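Long-range contact in five-membered-cyclitol-phosphate synthase (Streptomyces citricolor, PDB 6K96), which belongs to the myo-inositol-1-phosphate synthase family and binds nicotinamide-adenine-dinucleotide in a domain built on a parallel beta sheet: residues 315-327 and 335-347. Numbering follows the deposited sequence.
Sequences FGGFSAAAVKVLK and SYTSEDVAEAYRQ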
loop_
_atom_site.group_PDB
_atom_site.type_symbol
_atom_site.label_atom_id
_atom_site.label_comp_id
_atom_site.label_asym_id
_atom_site.label_seq_id
_atom_site.Cartn_x
_atom_site.Cartn_y
_atom_site.Cartn_z
ATOM N N PHE B 315 -7.383 -41.865 -23.253
ATOM C CA PHE B 315 -6.013 -41.400 -22.911
ATOM C C PHE B 315 -5.805 -41.503 -21.390
ATOM O O PHE B 315 -6.035 -40.533 -20.629
ATOM C CB PHE B 315 -5.841 -39.965 -23.408
ATOM C CG PHE B 315 -5.649 -39.819 -24.896
ATOM C CD1 PHE B 315 -6.101 -40.795 -25.777
ATOM C CD2 PHE B 315 -5.000 -38.701 -25.412
ATOM C CE1 PHE B 315 -5.886 -40.663 -27.138
ATOM C CE2 PHE B 315 -4.783 -38.576 -26.778
ATOM C CZ PHE B 315 -5.219 -39.564 -27.633
ATOM N N GLY B 316 -5.374 -42.673 -20.933
ATOM C CA GLY B 316 -5.092 -42.928 -19.512
ATOM C C GLY B 316 -3.725 -42.380 -19.125
ATOM O O GLY B 316 -2.937 -41.996 -20.020
ATOM N N GLY B 317 -3.440 -42.395 -17.828
ATOM C CA GLY B 317 -2.199 -41.838 -17.286
ATOM C C GLY B 317 -2.301 -40.333 -17.154
ATOM O O GLY B 317 -3.414 -39.784 -17.060
ATOM N N PHE B 318 -1.140 -39.703 -17.106
ATOM C CA PHE B 318 -1.012 -38.243 -16.914
ATOM C C PHE B 318 -1.199 -37.542 -18.272
ATOM O O PHE B 318 -0.671 -38.024 -19.292
ATOM C CB PHE B 318 0.327 -37.917 -16.249
ATOM C CG PHE B 318 0.449 -36.446 -15.972
ATOM C CD1 PHE B 318 -0.330 -35.856 -14.996
ATOM C CD2 PHE B 318 1.275 -35.648 -16.751
ATOM C CE1 PHE B 318 -0.236 -34.489 -14.771
ATOM C CE2 PHE B 318 1.352 -34.280 -16.537
ATOM C CZ PHE B 318 0.618 -33.707 -15.529
ATOM N N SER B 319 -1.960 -36.446 -18.291
ATOM C CA SER B 319 -2.065 -35.580 -19.492
ATOM C C SER B 319 -1.110 -34.401 -19.312
ATOM O O SER B 319 -1.109 -33.777 -18.210
ATOM C CB SER B 319 -3.456 -35.104 -19.793
ATOM O OG SER B 319 -3.403 -34.180 -20.876
ATOM N N ALA B 320 -0.344 -34.096 -20.357
ATOM C CA ALA B 320 0.569 -32.941 -20.341
ATOM C C ALA B 320 -0.246 -31.622 -20.352
ATOM O O ALA B 320 0.279 -30.605 -19.910
ATOM C CB ALA B 320 1.542 -33.084 -21.478
ATOM N N ALA B 321 -1.517 -31.629 -20.751
ATOM C CA ALA B 321 -2.352 -30.410 -20.739
ATOM C C ALA B 321 -2.513 -29.912 -19.307
ATOM O O ALA B 321 -3.004 -28.819 -19.122
ATOM C CB ALA B 321 -3.715 -30.677 -21.331
ATOM N N ALA B 322 -2.226 -30.737 -18.303
ATOM C CA ALA B 322 -2.502 -30.392 -16.888
ATOM C C ALA B 322 -1.319 -29.642 -16.298
ATOM O O ALA B 322 -1.441 -29.178 -15.157
ATOM C CB ALA B 322 -2.781 -31.631 -16.102
ATOM N N VAL B 323 -0.220 -29.515 -17.030
ATOM C CA VAL B 323 1.090 -29.175 -16.399
ATOM C C VAL B 323 1.045 -27.741 -15.852
ATOM O O VAL B 323 1.457 -27.494 -14.688
ATOM C CB VAL B 323 2.256 -29.469 -17.361
ATOM C CG1 VAL B 323 3.568 -28.868 -16.905
ATOM C CG2 VAL B 323 2.412 -30.952 -17.579
ATOM N N LYS B 324 0.554 -26.784 -16.614
ATOM C CA LYS B 324 0.697 -25.367 -16.193
ATOM C C LYS B 324 -0.125 -25.094 -14.928
ATOM O O LYS B 324 0.202 -24.088 -14.257
ATOM C CB LYS B 324 0.335 -24.412 -17.327
ATOM C CG LYS B 324 1.412 -24.314 -18.394
ATOM C CD LYS B 324 1.493 -22.969 -19.115
ATOM C CE LYS B 324 2.826 -22.823 -19.840
ATOM N NZ LYS B 324 2.782 -21.875 -20.984
ATOM N N VAL B 325 -1.124 -25.932 -14.596
ATOM C CA VAL B 325 -2.009 -25.640 -13.432
ATOM C C VAL B 325 -1.690 -26.550 -12.229
ATOM O O VAL B 325 -2.524 -26.601 -11.292
ATOM C CB VAL B 325 -3.487 -25.688 -13.840
ATOM C CG1 VAL B 325 -3.802 -24.649 -14.891
ATOM C CG2 VAL B 325 -3.900 -27.059 -14.307
ATOM N N LEU B 326 -0.510 -27.188 -12.211
ATOM C CA LEU B 326 -0.094 -28.125 -11.131
ATOM C C LEU B 326 1.264 -27.674 -10.604
ATOM O O LEU B 326 2.120 -27.281 -11.440
ATOM C CB LEU B 326 0.013 -29.546 -11.689
ATOM C CG LEU B 326 -1.300 -30.294 -11.885
ATOM C CD1 LEU B 326 -1.062 -31.638 -12.533
ATOM C CD2 LEU B 326 -2.063 -30.473 -10.598
ATOM N N LYS B 327 1.490 -27.787 -9.287
ATOM C CA LYS B 327 2.849 -27.597 -8.700
ATOM C C LYS B 327 3.730 -28.826 -8.986
ATOM O O LYS B 327 4.906 -28.611 -9.279
ATOM C CB LYS B 327 2.769 -27.205 -7.223
ATOM C CG LYS B 327 2.082 -25.869 -7.006
ATOM C CD LYS B 327 2.807 -24.838 -6.165
ATOM C CE LYS B 327 2.153 -24.631 -4.817
ATOM N NZ LYS B 327 2.374 -25.809 -3.951
ATOM N N SER B 335 10.707 -31.652 -17.360
ATOM C CA SER B 335 10.490 -32.521 -18.553
ATOM C C SER B 335 9.335 -32.029 -19.453
ATOM O O SER B 335 8.854 -32.834 -20.266
ATOM C CB SER B 335 10.235 -33.935 -18.129
ATOM O OG SER B 335 8.902 -34.073 -17.667
ATOM N N TYR B 336 8.895 -30.769 -19.346
ATOM C CA TYR B 336 7.754 -30.222 -20.131
ATOM C C TYR B 336 8.015 -28.768 -20.537
ATOM O O TYR B 336 8.502 -28.006 -19.665
ATOM C CB TYR B 336 6.426 -30.274 -19.375
ATOM C CG TYR B 336 5.909 -31.643 -18.994
ATOM C CD1 TYR B 336 5.413 -32.553 -19.921
ATOM C CD2 TYR B 336 5.830 -31.989 -17.655
ATOM C CE1 TYR B 336 4.882 -33.768 -19.523
ATOM C CE2 TYR B 336 5.319 -33.203 -17.244
ATOM C CZ TYR B 336 4.856 -34.098 -18.177
ATOM O OH TYR B 336 4.404 -35.268 -17.648
ATOM N N THR B 337 7.731 -28.459 -21.823
ATOM C CA THR B 337 7.770 -27.116 -22.468
ATOM C C THR B 337 6.333 -26.623 -22.667
ATOM O O THR B 337 5.443 -27.469 -22.515
ATOM C CB THR B 337 8.487 -27.144 -23.828
ATOM O OG1 THR B 337 7.744 -27.918 -24.782
ATOM C CG2 THR B 337 9.898 -27.678 -23.728
ATOM N N SER B 338 6.113 -25.359 -23.077
ATOM C CA SER B 338 4.754 -24.777 -23.314
ATOM C C SER B 338 4.065 -25.524 -24.451
ATOM O O SER B 338 2.831 -25.629 -24.437
ATOM C CB SER B 338 4.767 -23.311 -23.654
ATOM O OG SER B 338 5.518 -22.574 -22.706
ATOM N N GLU B 339 4.868 -25.977 -25.410
ATOM C CA GLU B 339 4.395 -26.702 -26.615
ATOM C C GLU B 339 3.943 -28.101 -26.203
ATOM O O GLU B 339 2.904 -28.527 -26.713
ATOM C CB GLU B 339 5.457 -26.671 -27.716
ATOM C CG GLU B 339 5.237 -25.501 -28.663
ATOM C CD GLU B 339 6.443 -25.164 -29.525
ATOM O OE1 GLU B 339 7.573 -25.375 -29.014
ATOM O OE2 GLU B 339 6.259 -24.689 -30.699
ATOM N N ASP B 340 4.645 -28.766 -25.286
ATOM C CA ASP B 340 4.198 -30.072 -24.723
ATOM C C ASP B 340 2.753 -29.909 -24.240
ATOM O O ASP B 340 1.910 -30.806 -24.513
ATOM C CB ASP B 340 5.171 -30.594 -23.661
ATOM C CG ASP B 340 6.446 -31.202 -24.245
ATOM O OD1 ASP B 340 6.397 -31.806 -25.358
ATOM O OD2 ASP B 340 7.489 -31.042 -23.613
ATOM N N VAL B 341 2.460 -28.775 -23.624
ATOM C CA VAL B 341 1.153 -28.550 -22.954
ATOM C C VAL B 341 0.125 -28.273 -24.051
ATOM O O VAL B 341 -0.867 -29.011 -24.146
ATOM C CB VAL B 341 1.242 -27.438 -21.895
ATOM C CG1 VAL B 341 -0.119 -27.119 -21.284
ATOM C CG2 VAL B 341 2.247 -27.791 -20.804
ATOM N N ALA B 342 0.421 -27.311 -24.913
ATOM C CA ALA B 342 -0.360 -26.953 -26.126
ATOM C C ALA B 342 -0.658 -28.183 -27.014
ATOM O O ALA B 342 -1.829 -28.364 -27.362
ATOM C CB ALA B 342 0.388 -25.874 -26.872
ATOM N N GLU B 343 0.350 -29.000 -27.347
ATOM C CA GLU B 343 0.241 -30.232 -28.194
ATOM C C GLU B 343 -0.844 -31.148 -27.604
ATOM O O GLU B 343 -1.735 -31.582 -28.347
ATOM C CB GLU B 343 1.595 -30.943 -28.252
ATOM C CG GLU B 343 1.733 -32.003 -29.332
ATOM C CD GLU B 343 3.108 -32.673 -29.459
ATOM O OE1 GLU B 343 3.634 -32.783 -30.623
ATOM O OE2 GLU B 343 3.660 -33.111 -28.411
ATOM N N ALA B 344 -0.794 -31.372 -26.292
ATOM C CA ALA B 344 -1.761 -32.179 -25.516
ATOM C C ALA B 344 -3.178 -31.565 -25.559
ATOM O O ALA B 344 -4.119 -32.319 -25.708
ATOM C CB ALA B 344 -1.212 -32.358 -24.125
ATOM N N TYR B 345 -3.353 -30.249 -25.415
ATOM C CA TYR B 345 -4.687 -29.557 -25.504
ATOM C C TYR B 345 -5.289 -29.712 -26.909
ATOM O O TYR B 345 -6.455 -30.093 -27.074
ATOM C CB TYR B 345 -4.598 -28.055 -25.186
ATOM C CG TYR B 345 -4.892 -27.745 -23.744
ATOM C CD1 TYR B 345 -6.125 -28.095 -23.200
ATOM C CD2 TYR B 345 -3.937 -27.176 -22.912
ATOM C CE1 TYR B 345 -6.416 -27.869 -21.871
ATOM C CE2 TYR B 345 -4.201 -26.966 -21.564
ATOM C CZ TYR B 345 -5.460 -27.276 -21.059
ATOM O OH TYR B 345 -5.786 -27.044 -19.756
ATOM N N ARG B 346 -4.479 -29.401 -27.911
ATOM C CA ARG B 346 -4.864 -29.416 -29.355
ATOM C C ARG B 346 -5.217 -30.858 -29.765
ATOM O O ARG B 346 -6.310 -31.038 -30.359
ATOM C CB ARG B 346 -3.714 -28.769 -30.131
ATOM C CG ARG B 346 -3.925 -28.624 -31.622
ATOM C CD ARG B 346 -2.597 -28.295 -32.285
ATOM N NE ARG B 346 -1.551 -29.263 -31.988
ATOM C CZ ARG B 346 -1.498 -30.530 -32.447
ATOM N NH1 ARG B 346 -2.438 -31.047 -33.238
ATOM N NH2 ARG B 346 -0.474 -31.282 -32.085
ATOM N N GLN B 347 -4.366 -31.841 -29.410
ATOM C CA GLN B 347 -4.624 -33.277 -29.703
ATOM C C GLN B 347 -5.898 -33.719 -28.964
ATOM O O GLN B 347 -6.733 -34.386 -29.577
ATOM C CB GLN B 347 -3.394 -34.135 -29.387
ATOM C CG GLN B 347 -2.269 -33.998 -30.417
ATOM C CD GLN B 347 -1.075 -34.883 -30.120
ATOM O OE1 GLN B 347 0.030 -34.638 -30.609
ATOM N NE2 GLN B 347 -1.281 -35.920 -29.312
#
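A321 and V341 bring the two backbones closest, their CA atoms 4.5 Å apart, where the short 3-10 turn 320-322 lies against the first turns of the helix that begins at S338. The small alanines probably help the chains come this close: A344 CB sits 3.5 Å from A321 N and also meets the methyl of A320. A321 N itself donates to S319 OG, an ST turn that leads into the 3-10 segment. The next residue of the helix, Y345, lays its ring against A321, whose CB stands over the ring centre, 3.6 Å from the centroid and 5° off the normal, a CH-pi contact. The Y345 hydroxyl reaches on to D302 of helix 292-313 in a weak hydrogen bond. V341 packs beside them: its CG2 lies 3.8 Å from V323 CB and touches the carbonyl oxygen of A320. Y336, just before the helix, receives V323 CG2 over one face, 3.7 Å from the ring centroid, while A320 CB comes near its CE1. With chi1 of V323 at 167°, CG2 is anti to the carbonyl carbon, which turns this branch over the ring. The far end of Y336 slants against F318, and its OH is hydrogen-bonded to the backbone O of A330. At the exposed border the extended K324 chain carries NZ to S338 OG, a weak bond of 3.3 Å. T337 and D340 close the helix start: D340 N donates to T337 OG1, and T337 N returns a bond to D340 OD2. This reciprocal pair is a capping box at the start of helix 338-353, the last in the model, which packs here on the loop following helix 292-313.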